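Local coordinates for protein putative short-chain dehydrogenase/reductase (Burkholderia xenovorans, PDB 5IZ4) that probably acts as an NAD(P)-dependent oxidoreductase of the short-chain dehydrogenase/reductase family and binds ADP in its Rossmann-fold nucleotide site, at residues T20-G25 / S55-L60; T30-A35 / R62-Q67. One frame throughout, in Å; residues are numbered along the deposited sequence.

Overall arrangement
Both contacts lie on the same side of the chain's centre, and both use helix 51-63. Interaction 1 sets the glycine-rich loop of 20-25 against the middle of that helix. It is buried and small, with V57 methyls lying on backbone carbonyls, and the loop holds ADP on its other side. Interaction 2 joins helix 25-36 to the C-terminal end of helix 51-63 and the turn after it. It is only partly buried and rests on alanine and leucine methyls plus one water between two carbonyls. Their centres are about 10 Å apart. The two also touch: A31 CB of segment 30-35 lies 3.5 Å from S22 OG and 4.0 Å from V57 CG1.

Interaction 1 of 2, residues T20-G25 / S55-L60; sequences TGSASG and STVEAL. With ADP (adenosine-5'-diphosphate), chain B.
The glycine-rich nucleotide loop of the Rossmann fold, G21-S22-A23-S24-G25, packs here on V57 of helix 51-63. The loop leaves strand 16-20 and leads into helix 25-36, with a type I beta turn from G21 to S24. Across the contact, V57 meets mainly the backbone of this turn. Its CG2 is 3.6 Å from S22 O and 3.8 Å from A23 O, while CG1 also comes near S22 O. CG1 stands anti to the backbone N of V57 (chi1 173°), which leaves CG2 beside that N and anti to the carbonyl carbon, and both methyls reach the loop. No hydrogen bond joins the two segments. A28 of helix 25-36 also touches V57, so the valine lies against both the loop and that helix.

The ligand lies on the other side of the turn. S24 OG gives a short hydrogen bond to O2A of the ADP alpha-phosphate, at 2.5 Å. The ribose O3' of ADP makes a weak bond to the same S24 OG, at 3.4 Å. With chi1 at 58°, S24 OG lies between its own N and carbonyl carbon, where it meets both ligand oxygens. G25, at a positive phi of 56°, brings its CA within 2.9 Å of ADP O2B on the beta-phosphate. G21 CA lies 3.6 Å from the ribose O4' of ADP. I26 N, D74, V75 N and G103 N also bind the ADP. The sequence TGSASGIG fits the TGxxxGxG cofactor-binding motif of the classical short-chain dehydrogenases/reductases.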
loop_
_atom_site.group_PDB
_atom_site.type_symbol
_atom_site.label_atom_id
_atom_site.label_comp_id
_atom_site.label_asym_id
_atom_site.label_seq_id
_atom_site.Cartn_x
_atom_site.Cartn_y
_atom_site.Cartn_z
ATOM N N THR A 20 -18.326 20.334 -6.823
ATOM C CA THR A 20 -19.277 20.253 -5.716
ATOM C C THR A 20 -18.580 20.662 -4.424
ATOM O O THR A 20 -17.356 20.709 -4.345
ATOM C CB THR A 20 -19.886 18.858 -5.549
ATOM O OG1 THR A 20 -18.877 17.921 -5.136
ATOM C CG2 THR A 20 -20.562 18.388 -6.838
ATOM N N GLY A 21 -19.379 20.962 -3.400
ATOM C CA GLY A 21 -18.792 21.486 -2.181
ATOM C C GLY A 21 -18.078 22.794 -2.403
ATOM O O GLY A 21 -17.096 23.090 -1.708
ATOM N N SER A 22 -18.547 23.594 -3.355
ATOM C CA SER A 22 -17.796 24.752 -3.819
ATOM C C SER A 22 -18.030 26.002 -2.989
ATOM O O SER A 22 -17.398 27.033 -3.261
ATOM C CB SER A 22 -18.133 25.055 -5.280
ATOM O OG SER A 22 -17.186 25.968 -5.821
ATOM N N ALA A 23 -18.900 25.942 -1.979
ATOM C CA ALA A 23 -19.200 27.130 -1.188
ATOM C C ALA A 23 -18.095 27.498 -0.211
ATOM O O ALA A 23 -18.073 28.635 0.276
ATOM C CB ALA A 23 -20.499 26.931 -0.411
ATOM N N SER A 24 -17.184 26.574 0.095
ATOM C CA SER A 24 -16.215 26.820 1.152
ATOM C C SER A 24 -15.061 25.842 1.008
ATOM O O SER A 24 -15.089 24.933 0.175
ATOM C CB SER A 24 -16.849 26.684 2.536
ATOM O OG SER A 24 -17.404 25.387 2.686
ATOM N N GLY A 25 -14.042 26.057 1.839
ATOM C CA GLY A 25 -12.953 25.105 1.990
ATOM C C GLY A 25 -12.271 24.766 0.681
ATOM O O GLY A 25 -11.995 25.636 -0.157
ATOM N N SER A 55 -21.876 32.692 -3.272
ATOM C CA SER A 55 -21.931 33.913 -4.070
ATOM C C SER A 55 -20.630 34.691 -3.977
ATOM O O SER A 55 -20.205 35.312 -4.957
ATOM C CB SER A 55 -23.101 34.782 -3.617
ATOM O OG SER A 55 -24.323 34.085 -3.780
ATOM N N THR A 56 -19.981 34.666 -2.808
ATOM C CA THR A 56 -18.663 35.278 -2.678
ATOM C C THR A 56 -17.632 34.531 -3.513
ATOM O O THR A 56 -16.803 35.155 -4.187
ATOM C CB THR A 56 -18.252 35.311 -1.209
ATOM O OG1 THR A 56 -19.219 36.064 -0.466
ATOM C CG2 THR A 56 -16.881 35.958 -1.045
ATOM N N VAL A 57 -17.668 33.195 -3.476
ATOM C CA VAL A 57 -16.788 32.398 -4.331
ATOM C C VAL A 57 -16.995 32.769 -5.795
ATOM O O VAL A 57 -16.027 32.957 -6.544
ATOM C CB VAL A 57 -17.012 30.891 -4.091
ATOM C CG1 VAL A 57 -16.214 30.046 -5.112
ATOM C CG2 VAL A 57 -16.623 30.521 -2.667
ATOM N N GLU A 58 -18.257 32.900 -6.221
ATOM C CA GLU A 58 -18.522 33.270 -7.609
ATOM C C GLU A 58 -17.939 34.635 -7.936
ATOM O O GLU A 58 -17.341 34.821 -9.004
ATOM C CB GLU A 58 -20.022 33.255 -7.912
ATOM C CG GLU A 58 -20.308 33.743 -9.328
ATOM C CD GLU A 58 -21.784 33.723 -9.717
ATOM O OE1 GLU A 58 -22.085 33.236 -10.832
ATOM O OE2 GLU A 58 -22.636 34.193 -8.928
ATOM N N ALA A 59 -18.107 35.607 -7.032
ATOM C CA ALA A 59 -17.578 36.943 -7.281
ATOM C C ALA A 59 -16.067 36.906 -7.451
ATOM O O ALA A 59 -15.512 37.591 -8.318
ATOM C CB ALA A 59 -17.964 37.890 -6.144
ATOM N N LEU A 60 -15.387 36.102 -6.639
ATOM C CA LEU A 60 -13.935 36.001 -6.755
ATOM C C LEU A 60 -13.519 35.319 -8.056
ATOM O O LEU A 60 -12.515 35.706 -8.671
ATOM C CB LEU A 60 -13.377 35.249 -5.550
ATOM C CG LEU A 60 -13.505 35.968 -4.210
ATOM C CD1 LEU A 60 -13.053 35.041 -3.094
ATOM C CD2 LEU A 60 -12.699 37.254 -4.218
HETATM P PB ADP B . -13.253 20.917 3.226
HETATM O O1B ADP B . -14.064 19.783 2.500
HETATM O O2B ADP B . -12.936 22.188 2.386
HETATM O O3B ADP B . -12.110 20.465 4.189
HETATM P PA ADP B . -15.983 22.058 3.940
HETATM O O1A ADP B . -17.097 21.478 4.982
HETATM O O2A ADP B . -16.058 23.615 3.849
HETATM O O3A ADP B . -14.605 21.391 4.350
HETATM O "O5'" ADP B . -16.596 21.382 2.560
HETATM C "C5'" ADP B . -17.767 20.548 2.566
HETATM C "C4'" ADP B . -18.727 21.216 1.578
HETATM O "O4'" ADP B . -19.739 20.239 1.107
HETATM C "C3'" ADP B . -19.530 22.397 2.179
HETATM O "O3'" ADP B . -19.763 23.402 1.232
HETATM C "C2'" ADP B . -20.865 21.675 2.513
HETATM O "O2'" ADP B . -21.869 22.689 2.572
HETATM C "C1'" ADP B . -21.026 20.796 1.286
HETATM N N9 ADP B . -22.016 19.724 1.514
HETATM C C8 ADP B . -22.322 19.029 2.695
HETATM N N7 ADP B . -23.277 18.153 2.486
HETATM C C5 ADP B . -23.612 18.267 1.151
HETATM C C6 ADP B . -24.543 17.612 0.365
HETATM N N6 ADP B . -25.337 16.653 0.900
HETATM N N1 ADP B . -24.647 17.940 -0.928
HETATM C C2 ADP B . -23.853 18.903 -1.425
HETATM N N3 ADP B . -22.945 19.579 -0.745
HETATM C C4 ADP B . -22.838 19.239 0.547
#

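Interaction 2 of 2, residues T30-A35 / R62-Q67; sequences TALRFA and RDAGAQ
Methyl packing makes up most of the contact between A35 near the end of helix 25-36 and the turn that closes helix 51-63. A35 CB meets A66 CB at 3.5 Å, closer than usual for two carbons. A35 CB also lies 4.0 Å from A64 CB. The two alanines of the turn both direct CB toward the helix, so A35 sits against a pair of methyls. L32, one turn earlier, adds a looser touch: its CD1 is 4.2 Å from A64 CB. The leucine has CG anti to its backbone N (chi1 -175°), and this carries the branch across to A64. C61 of helix 51-63 also touches A35.

The polar part runs through water. One water donates to A35 O at 2.8 Å and to A64 O at 2.7 Å. A35 O and A64 O, 3.7 Å apart, are thus bridged, with no direct hydrogen bond between the segments.

Backbone bonds shape the turn. At phi 104°, G65 ends the helix in a Schellman motif, with its N bonded to R62 O. After the glycine, A66 is brought back against A35, and Q67 pairs through its backbone with V41 before strand 68-72 begins. The arrangement is that of neighbouring helices in a Rossmann fold, packed together on one face of the parallel sheet, with a Schellman turn leading into the next strand.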
loop_
_atom_site.group_PDB
_atom_site.type_symbol
_atom_site.label_atom_id
_atom_site.label_comp_id
_atom_site.label_asym_id
_atom_site.label_seq_id
_atom_site.Cartn_x
_atom_site.Cartn_y
_atom_site.Cartn_z
ATOM N N THR A 30 -10.711 25.469 -5.023
ATOM C CA THR A 30 -10.528 24.815 -6.317
ATOM C C THR A 30 -11.266 25.558 -7.422
ATOM O O THR A 30 -10.736 25.720 -8.525
ATOM C CB THR A 30 -10.972 23.354 -6.237
ATOM O OG1 THR A 30 -10.184 22.674 -5.249
ATOM C CG2 THR A 30 -10.786 22.653 -7.586
ATOM N N ALA A 31 -12.490 26.020 -7.151
ATOM C CA ALA A 31 -13.166 26.860 -8.130
ATOM C C ALA A 31 -12.297 28.056 -8.497
ATOM O O ALA A 31 -12.139 28.387 -9.678
ATOM C CB ALA A 31 -14.519 27.322 -7.580
ATOM N N LEU A 32 -11.697 28.699 -7.496
ATOM C CA LEU A 32 -10.866 29.866 -7.759
ATOM C C LEU A 32 -9.654 29.506 -8.614
ATOM O O LEU A 32 -9.316 30.228 -9.562
ATOM C CB LEU A 32 -10.423 30.497 -6.439
ATOM C CG LEU A 32 -9.646 31.813 -6.562
ATOM C CD1 LEU A 32 -10.420 32.830 -7.399
ATOM C CD2 LEU A 32 -9.324 32.384 -5.186
ATOM N N ARG A 33 -8.998 28.386 -8.307
ATOM C CA ARG A 33 -7.800 28.005 -9.054
ATOM C C ARG A 33 -8.126 27.717 -10.515
ATOM O O ARG A 33 -7.370 28.110 -11.415
ATOM C CB ARG A 33 -7.137 26.787 -8.410
ATOM C CG ARG A 33 -5.860 26.354 -9.129
ATOM C CD ARG A 33 -4.845 27.479 -9.098
ATOM N NE ARG A 33 -3.608 27.191 -9.829
ATOM C CZ ARG A 33 -3.442 27.418 -11.130
ATOM N NH1 ARG A 33 -4.444 27.899 -11.856
ATOM N NH2 ARG A 33 -2.281 27.150 -11.712
ATOM N N PHE A 34 -9.240 27.027 -10.775
ATOM C CA PHE A 34 -9.636 26.813 -12.163
ATOM C C PHE A 34 -10.018 28.132 -12.828
ATOM O O PHE A 34 -9.699 28.354 -14.002
ATOM C CB PHE A 34 -10.771 25.783 -12.247
ATOM C CG PHE A 34 -10.280 24.348 -12.261
ATOM C CD1 PHE A 34 -9.920 23.713 -11.088
ATOM C CD2 PHE A 34 -10.161 23.650 -13.455
ATOM C CE1 PHE A 34 -9.446 22.406 -11.101
ATOM C CE2 PHE A 34 -9.698 22.339 -13.480
ATOM C CZ PHE A 34 -9.338 21.712 -12.302
ATOM N N ALA A 35 -10.661 29.039 -12.081
ATOM C CA ALA A 35 -10.963 30.361 -12.629
ATOM C C ALA A 35 -9.688 31.104 -13.020
ATOM O O ALA A 35 -9.633 31.762 -14.067
ATOM C CB ALA A 35 -11.774 31.172 -11.617
ATOM N N ARG A 62 -15.211 35.354 -10.891
ATOM C CA ARG A 62 -15.433 36.312 -11.968
ATOM C C ARG A 62 -14.349 37.379 -11.982
ATOM O O ARG A 62 -13.935 37.840 -13.053
ATOM C CB ARG A 62 -16.814 36.954 -11.825
ATOM C CG ARG A 62 -17.950 36.010 -12.148
ATOM C CD ARG A 62 -19.285 36.637 -11.823
ATOM N NE ARG A 62 -19.707 37.660 -12.783
ATOM C CZ ARG A 62 -20.356 37.391 -13.915
ATOM N NH1 ARG A 62 -20.627 36.131 -14.241
ATOM N NH2 ARG A 62 -20.732 38.376 -14.724
ATOM N N ASP A 63 -13.898 37.801 -10.798
ATOM C CA ASP A 63 -12.797 38.753 -10.714
ATOM C C ASP A 63 -11.520 38.160 -11.289
ATOM O O ASP A 63 -10.700 38.883 -11.875
ATOM C CB ASP A 63 -12.588 39.174 -9.265
ATOM C CG ASP A 63 -11.401 40.088 -9.094
ATOM O OD1 ASP A 63 -11.562 41.311 -9.304
ATOM O OD2 ASP A 63 -10.308 39.582 -8.754
ATOM N N ALA A 64 -11.341 36.850 -11.127
ATOM C CA ALA A 64 -10.234 36.122 -11.732
ATOM C C ALA A 64 -10.404 35.969 -13.233
ATOM O O ALA A 64 -9.473 35.501 -13.893
ATOM C CB ALA A 64 -10.092 34.742 -11.084
ATOM N N GLY A 65 -11.566 36.334 -13.774
ATOM C CA GLY A 65 -11.789 36.357 -15.202
ATOM C C GLY A 65 -12.603 35.216 -15.769
ATOM O O GLY A 65 -12.705 35.109 -16.996
ATOM N N ALA A 66 -13.191 34.370 -14.925
ATOM C CA ALA A 66 -13.900 33.180 -15.379
ATOM C C ALA A 66 -15.385 33.441 -15.586
ATOM O O ALA A 66 -16.022 34.156 -14.805
ATOM C CB ALA A 66 -13.750 32.045 -14.369
ATOM N N GLN A 67 -15.938 32.830 -16.633
ATOM C CA GLN A 67 -17.380 32.642 -16.695
ATOM C C GLN A 67 -17.823 31.693 -15.589
ATOM O O GLN A 67 -17.124 30.732 -15.255
ATOM C CB GLN A 67 -17.792 32.086 -18.051
ATOM C CG GLN A 67 -17.557 33.024 -19.206
ATOM C CD GLN A 67 -17.907 32.373 -20.522
ATOM O OE1 GLN A 67 -19.078 32.139 -20.817
ATOM N NE2 GLN A 67 -16.888 32.045 -21.309
HETATM O O HOH W 1 -8.814 33.761 -15.916
#